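Local structure of glideosome-associated protein 50 (3TGH) at residues Lys17-Asn22 / Lys58-Asp63; Gly42-Asp47 / Asn90-Lys95. The protein is a phosphatase-fold component of the glideosome, the complex behind parasite gliding and host-cell invasion, and may help assemble it and attach it to the inner membrane complex. All blocks are in the same frame, centred on the assembly; numbering follows the deposited sequence. Where two conformers were deposited one is given.

From strand 4-8 the chain enters helix 17-32, whose first turn supplies half of contact 1. Strand 37-40 comes next, then loop 42-47, the first half of contact 2. Helix 56-62 carries residues 58-63 and closes contact 1 around that strand and loop; after strand 75-78, helix 89-97 closes contact 2. The segments alternate along the chain, so the two contacts cross and neither nests inside the other. Contact 1 joins successive connecting helices; contact 2 ties the loop to a later helix. Their centres lie about 15 Å apart, and they meet where L60 CD1 packs against F45 CD1 at 4.1 Å.

Contact 1: Lys17-Asn22 / Lys58-Asp63; sequences KGQILN and KNLYED. With SO4 (sulfate ion), chain E.
Q19 meets L60 through one direct polar contact: Q19 NE2 donates to L60 O at 2.9 Å. The hydrogen bond is bent (132° at the hydrogen), yet the donor lies in the carbonyl plane, on a lone pair, while the oxygen sits somewhat out of the Q19 amide plane. Reach comes from the shape of the chain: CG is turned anti to the backbone N (chi1 -171°) and the rest is extended, carrying the amide across the gap. The other side of that amide works through water. A water 2.8 Å from Q19 OE1 also lies 3.2 Å from N59 O, placed to link this buried amide to the neighbouring carbonyl, though which acceptors it serves is not settled.

These are the helices that follow strands 4-8 and 37-40 in the metallophosphoesterase fold, two successive beta-alpha-beta crossovers joining the parallel strands 4-8, 37-40 and 75-78. The CB bond of Y61 points away from segment 17-22; its ring lies edge-to-face with F76 and W121, and its OH is hydrogen-bonded to P119 O. At the other helix, N22 ND2 donates to the carbonyls of G253 and G275.

Within 58-63 a wider pi-type turn is marked by D63 N bonding K58 O at 2.8 Å. A salt bridge spans the same turn: K58 NZ meets D63 OD2 at 2.8 Å, on the syn lone pair.

A sulfate, probably from the crystallisation liquor, sits at the start of helix 17-32. K17 N gives its O1 a nearly straight bond of 2.7 Å, at 169°, and the positive end of the helix dipole would favour the anion. K17 CG lies 3.3 Å from sulfate O3, but the extended chain carries NZ past the ion, 5.1 Å from that oxygen.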
loop_
_atom_site.group_PDB
_atom_site.type_symbol
_atom_site.label_atom_id
_atom_site.label_comp_id
_atom_site.label_asym_id
_atom_site.label_seq_id
_atom_site.Cartn_x
_atom_site.Cartn_y
_atom_site.Cartn_z
ATOM N N LYS A 17 11.863 -17.341 9.516
ATOM C CA LYS A 17 12.402 -18.020 8.335
ATOM C C LYS A 17 11.605 -17.615 7.089
ATOM O O LYS A 17 12.172 -17.453 6.011
ATOM C CB LYS A 17 12.425 -19.546 8.514
ATOM C CG LYS A 17 11.059 -20.218 8.620
ATOM C CD LYS A 17 11.194 -21.744 8.731
ATOM C CE LYS A 17 9.850 -22.442 8.530
ATOM N NZ LYS A 17 10.006 -23.898 8.259
ATOM N N GLY A 18 10.295 -17.435 7.256
ATOM C CA GLY A 18 9.433 -16.964 6.176
ATOM C C GLY A 18 9.859 -15.619 5.603
ATOM O O GLY A 18 9.877 -15.442 4.390
ATOM N N GLN A 19 10.205 -14.670 6.467
ATOM C CA GLN A 19 10.622 -13.341 6.001
ATOM C C GLN A 19 11.812 -13.440 5.049
ATOM O O GLN A 19 11.840 -12.786 4.000
ATOM C CB GLN A 19 10.997 -12.414 7.159
ATOM C CG GLN A 19 11.223 -10.956 6.705
ATOM C CD GLN A 19 12.203 -10.161 7.573
ATOM O OE1 GLN A 19 13.070 -10.724 8.246
ATOM N NE2 GLN A 19 12.085 -8.837 7.524
ATOM N N ILE A 20 12.785 -14.262 5.429
ATOM C CA ILE A 20 14.050 -14.381 4.709
ATOM C C ILE A 20 13.858 -15.118 3.379
ATOM O O ILE A 20 14.407 -14.710 2.352
ATOM C CB ILE A 20 15.112 -15.122 5.565
ATOM C CG1 ILE A 20 15.353 -14.398 6.898
ATOM C CG2 ILE A 20 16.432 -15.259 4.805
ATOM C CD1 ILE A 20 15.795 -12.954 6.750
ATOM N N LEU A 21 13.078 -16.196 3.408
ATOM C CA LEU A 21 12.738 -16.933 2.192
ATOM C C LEU A 21 11.959 -16.033 1.236
ATOM O O LEU A 21 12.240 -15.992 0.043
ATOM C CB LEU A 21 11.920 -18.187 2.542
ATOM C CG LEU A 21 11.546 -19.139 1.402
ATOM C CD1 LEU A 21 12.788 -19.613 0.657
ATOM C CD2 LEU A 21 10.745 -20.326 1.935
ATOM N N ASN A 22 10.989 -15.295 1.775
ATOM C CA ASN A 22 10.179 -14.387 0.976
ATOM C C ASN A 22 11.031 -13.292 0.328
ATOM O O ASN A 22 10.837 -12.963 -0.843
ATOM C CB ASN A 22 9.061 -13.773 1.838
ATOM C CG ASN A 22 7.871 -13.314 1.023
ATOM O OD1 ASN A 22 7.564 -13.882 -0.021
ATOM N ND2 ASN A 22 7.180 -12.285 1.507
ATOM N N LYS A 58 18.251 -1.995 10.772
ATOM C CA LYS A 58 19.283 -2.745 10.068
ATOM C C LYS A 58 18.925 -4.226 9.941
ATOM O O LYS A 58 19.016 -4.807 8.850
ATOM C CB LYS A 58 20.629 -2.591 10.774
ATOM C CG LYS A 58 21.798 -3.148 9.980
ATOM C CD LYS A 58 23.128 -2.800 10.628
ATOM C CE LYS A 58 24.297 -3.278 9.778
ATOM N NZ LYS A 58 24.370 -4.762 9.700
ATOM N N ASN A 59 18.508 -4.825 11.053
ATOM C CA ASN A 59 18.291 -6.275 11.125
ATOM C C ASN A 59 17.072 -6.791 10.361
ATOM O O ASN A 59 17.119 -7.893 9.817
ATOM C CB ASN A 59 18.187 -6.731 12.586
ATOM C CG ASN A 59 19.473 -6.518 13.359
ATOM O OD1 ASN A 59 20.574 -6.601 12.804
ATOM N ND2 ASN A 59 19.343 -6.257 14.652
ATOM N N LEU A 60 15.992 -6.008 10.323
ATOM C CA LEU A 60 14.745 -6.448 9.693
ATOM C C LEU A 60 14.453 -5.818 8.334
ATOM O O LEU A 60 13.580 -6.301 7.626
ATOM C CB LEU A 60 13.554 -6.205 10.628
ATOM C CG LEU A 60 13.610 -6.888 11.996
ATOM C CD1 LEU A 60 12.378 -6.537 12.831
ATOM C CD2 LEU A 60 13.743 -8.400 11.837
ATOM N N TYR A 61 15.162 -4.748 7.969
ATOM C CA TYR A 61 14.903 -4.066 6.704
ATOM C C TYR A 61 16.165 -3.998 5.860
ATOM O O TYR A 61 16.241 -4.633 4.809
ATOM C CB TYR A 61 14.336 -2.668 6.952
ATOM C CG TYR A 61 14.063 -1.845 5.705
ATOM C CD1 TYR A 61 12.917 -2.051 4.949
ATOM C CD2 TYR A 61 14.945 -0.842 5.297
ATOM C CE1 TYR A 61 12.650 -1.282 3.811
ATOM C CE2 TYR A 61 14.689 -0.075 4.156
ATOM C CZ TYR A 61 13.532 -0.310 3.421
ATOM O OH TYR A 61 13.246 0.438 2.307
ATOM N N GLU A 62 17.157 -3.250 6.335
ATOM C CA GLU A 62 18.362 -2.982 5.551
ATOM C C GLU A 62 19.102 -4.254 5.152
ATOM O O GLU A 62 19.492 -4.405 3.997
ATOM C CB GLU A 62 19.327 -2.073 6.310
ATOM C CG GLU A 62 18.777 -0.692 6.646
ATOM C CD GLU A 62 19.745 0.136 7.489
ATOM O OE1 GLU A 62 20.906 -0.284 7.678
ATOM O OE2 GLU A 62 19.340 1.210 7.967
ATOM N N ASP A 63 19.303 -5.163 6.103
ATOM C CA ASP A 63 20.047 -6.397 5.825
ATOM C C ASP A 63 19.203 -7.481 5.144
ATOM O O ASP A 63 19.749 -8.478 4.679
ATOM C CB ASP A 63 20.674 -6.957 7.106
ATOM C CG ASP A 63 21.846 -6.121 7.603
ATOM O OD1 ASP A 63 22.286 -5.193 6.887
ATOM O OD2 ASP A 63 22.338 -6.405 8.711
HETATM S S SO4 E . 9.979 -19.315 12.378
HETATM O O1 SO4 E . 11.139 -18.670 11.773
HETATM O O2 SO4 E . 9.220 -18.323 13.137
HETATM O O3 SO4 E . 9.135 -19.893 11.335
HETATM O O4 SO4 E . 10.432 -20.372 13.282
HETATM O O HOH W 1 15.553 -10.712 9.462
#

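Contact 2: Gly42-Asp47 / Asn90-Lys95; sequences GSNFID and NAQLLK
N44 and Q92 mark the closest backbone approach, their CA atoms 9.2 Å apart, with the irregular loop 42-47 facing one turn of helix 89-97. The loop follows strand 37-40 of the metallophosphoesterase fold, at the C-terminal end of the parallel strands, where this family carries its metal-site loops; the N44 side chain is about 12 Å from that of H233, a metal ligand.

Side chains bridge the gap. N44 ND2 donates to Q92 OE1 at 2.9 Å, with an angle of 150° at the hydrogen, approaching nearly along the C=O axis. The two side chains run antiparallel past one another, their amide planes turned 49° apart. Both are held at their other ends too: N44 OD1 bonds T78 OG1, and Q92 NE2 bonds D84 OD1, which fixes the rotation of each buried amide. D84 also receives the backbone N-H groups of N44 and F45, so one carboxylate holds the loop and the glutamine that meets it.

With CG beside the backbone N (chi1 -62°) and an outstretched chain, Q92 brings its amide to the F45 ring, which also packs on L60 and W121. Ring and amide planes are perpendicular. Q92 NE2 approaches obliquely, 3.8 Å from F45 CD2, while Q92 OE1 lies in the ring plane at its edge, 4.0 Å from the same CD2.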
loop_
_atom_site.group_PDB
_atom_site.type_symbol
_atom_site.label_atom_id
_atom_site.label_comp_id
_atom_site.label_asym_id
_atom_site.label_seq_id
_atom_site.Cartn_x
_atom_site.Cartn_y
_atom_site.Cartn_z
ATOM N N GLY A 42 -0.395 -2.751 5.156
ATOM C CA GLY A 42 -0.282 -3.350 6.478
ATOM C C GLY A 42 0.641 -2.574 7.389
ATOM O O GLY A 42 0.851 -1.374 7.205
ATOM N N SER A 43 1.198 -3.264 8.374
ATOM C CA SER A 43 2.218 -2.686 9.244
ATOM C C SER A 43 3.603 -2.866 8.622
ATOM O O SER A 43 3.789 -3.662 7.697
ATOM C CB SER A 43 2.187 -3.344 10.626
ATOM O OG SER A 43 1.000 -3.009 11.328
ATOM N N ASN A 44 4.568 -2.128 9.145
ATOM C CA ASN A 44 5.970 -2.318 8.791
ATOM C C ASN A 44 6.629 -3.281 9.773
ATOM O O ASN A 44 7.000 -4.397 9.402
ATOM C CB ASN A 44 6.717 -0.979 8.780
ATOM C CG ASN A 44 6.267 -0.069 7.670
ATOM O OD1 ASN A 44 6.121 -0.498 6.518
ATOM N ND2 ASN A 44 6.035 1.205 8.001
ATOM N N PHE A 45 6.741 -2.857 11.028
ATOM C CA PHE A 45 7.415 -3.636 12.042
ATOM C C PHE A 45 6.381 -4.251 12.967
ATOM O O PHE A 45 5.632 -3.540 13.638
ATOM C CB PHE A 45 8.389 -2.766 12.832
ATOM C CG PHE A 45 9.525 -2.242 12.010
ATOM C CD1 PHE A 45 10.706 -2.965 11.883
ATOM C CD2 PHE A 45 9.410 -1.030 11.351
ATOM C CE1 PHE A 45 11.757 -2.479 11.113
ATOM C CE2 PHE A 45 10.458 -0.543 10.580
ATOM C CZ PHE A 45 11.631 -1.263 10.463
ATOM N N ILE A 46 6.369 -5.577 13.026
ATOM C CA ILE A 46 5.359 -6.296 13.788
ATOM C C ILE A 46 5.453 -5.982 15.288
ATOM O O ILE A 46 4.432 -5.931 15.966
ATOM C CB ILE A 46 5.424 -7.825 13.534
ATOM C CG1 ILE A 46 5.255 -8.134 12.036
ATOM C CG2 ILE A 46 4.363 -8.567 14.370
ATOM C CD1 ILE A 46 3.992 -7.549 11.412
ATOM N N ASP A 47 6.660 -5.757 15.798
ATOM C CA ASP A 47 6.834 -5.376 17.202
ATOM C C ASP A 47 7.145 -3.887 17.379
ATOM O O ASP A 47 7.517 -3.459 18.474
ATOM C CB ASP A 47 7.929 -6.233 17.848
ATOM C CG ASP A 47 7.533 -7.700 17.959
ATOM O OD1 ASP A 47 6.372 -7.995 18.328
ATOM O OD2 ASP A 47 8.392 -8.562 17.685
ATOM N N ASN A 90 6.735 8.043 15.446
ATOM C CA ASN A 90 7.373 9.272 14.970
ATOM C C ASN A 90 8.735 9.013 14.325
ATOM O O ASN A 90 9.108 9.674 13.350
ATOM C CB ASN A 90 7.504 10.275 16.122
ATOM C CG ASN A 90 8.034 11.616 15.667
ATOM O OD1 ASN A 90 9.145 12.008 16.029
ATOM N ND2 ASN A 90 7.252 12.321 14.855
ATOM N N ALA A 91 9.468 8.038 14.855
ATOM C CA ALA A 91 10.732 7.629 14.270
ATOM C C ALA A 91 10.582 7.141 12.834
ATOM O O ALA A 91 11.434 7.418 11.992
ATOM C CB ALA A 91 11.405 6.546 15.139
ATOM N N GLN A 92 9.499 6.421 12.542
ATOM C CA GLN A 92 9.266 5.949 11.183
ATOM C C GLN A 92 8.935 7.102 10.239
ATOM O O GLN A 92 9.297 7.068 9.070
ATOM C CB GLN A 92 8.146 4.913 11.161
ATOM C CG GLN A 92 8.481 3.683 11.959
ATOM C CD GLN A 92 7.619 2.496 11.597
ATOM O OE1 GLN A 92 7.365 2.221 10.418
ATOM N NE2 GLN A 92 7.177 1.766 12.615
ATOM N N LEU A 93 8.245 8.113 10.759
ATOM C CA LEU A 93 7.956 9.336 10.013
ATOM C C LEU A 93 9.244 10.112 9.703
ATOM O O LEU A 93 9.464 10.558 8.560
ATOM C CB LEU A 93 6.965 10.194 10.806
ATOM C CG LEU A 93 6.526 11.521 10.186
ATOM C CD1 LEU A 93 5.626 11.269 8.991
ATOM C CD2 LEU A 93 5.829 12.408 11.223
ATOM N N LEU A 94 10.108 10.272 10.703
ATOM C CA LEU A 94 11.344 11.025 10.506
ATOM C C LEU A 94 12.272 10.329 9.508
ATOM O O LEU A 94 12.931 10.991 8.699
ATOM C CB LEU A 94 12.053 11.270 11.838
ATOM C CG LEU A 94 11.332 12.232 12.783
ATOM C CD1 LEU A 94 12.020 12.243 14.142
ATOM C CD2 LEU A 94 11.241 13.647 12.191
ATOM N N LYS A 95 12.314 9.002 9.552
ATOM C CA LYS A 95 13.035 8.237 8.531
ATOM C C LYS A 95 12.410 8.470 7.155
ATOM O O LYS A 95 13.107 8.488 6.139
ATOM C CB LYS A 95 12.994 6.743 8.856
ATOM C CG LYS A 95 13.939 6.326 9.952
ATOM C CD LYS A 95 15.194 5.676 9.413
ATOM C CE LYS A 95 16.108 5.255 10.547
ATOM N NZ LYS A 95 17.351 4.597 10.061
#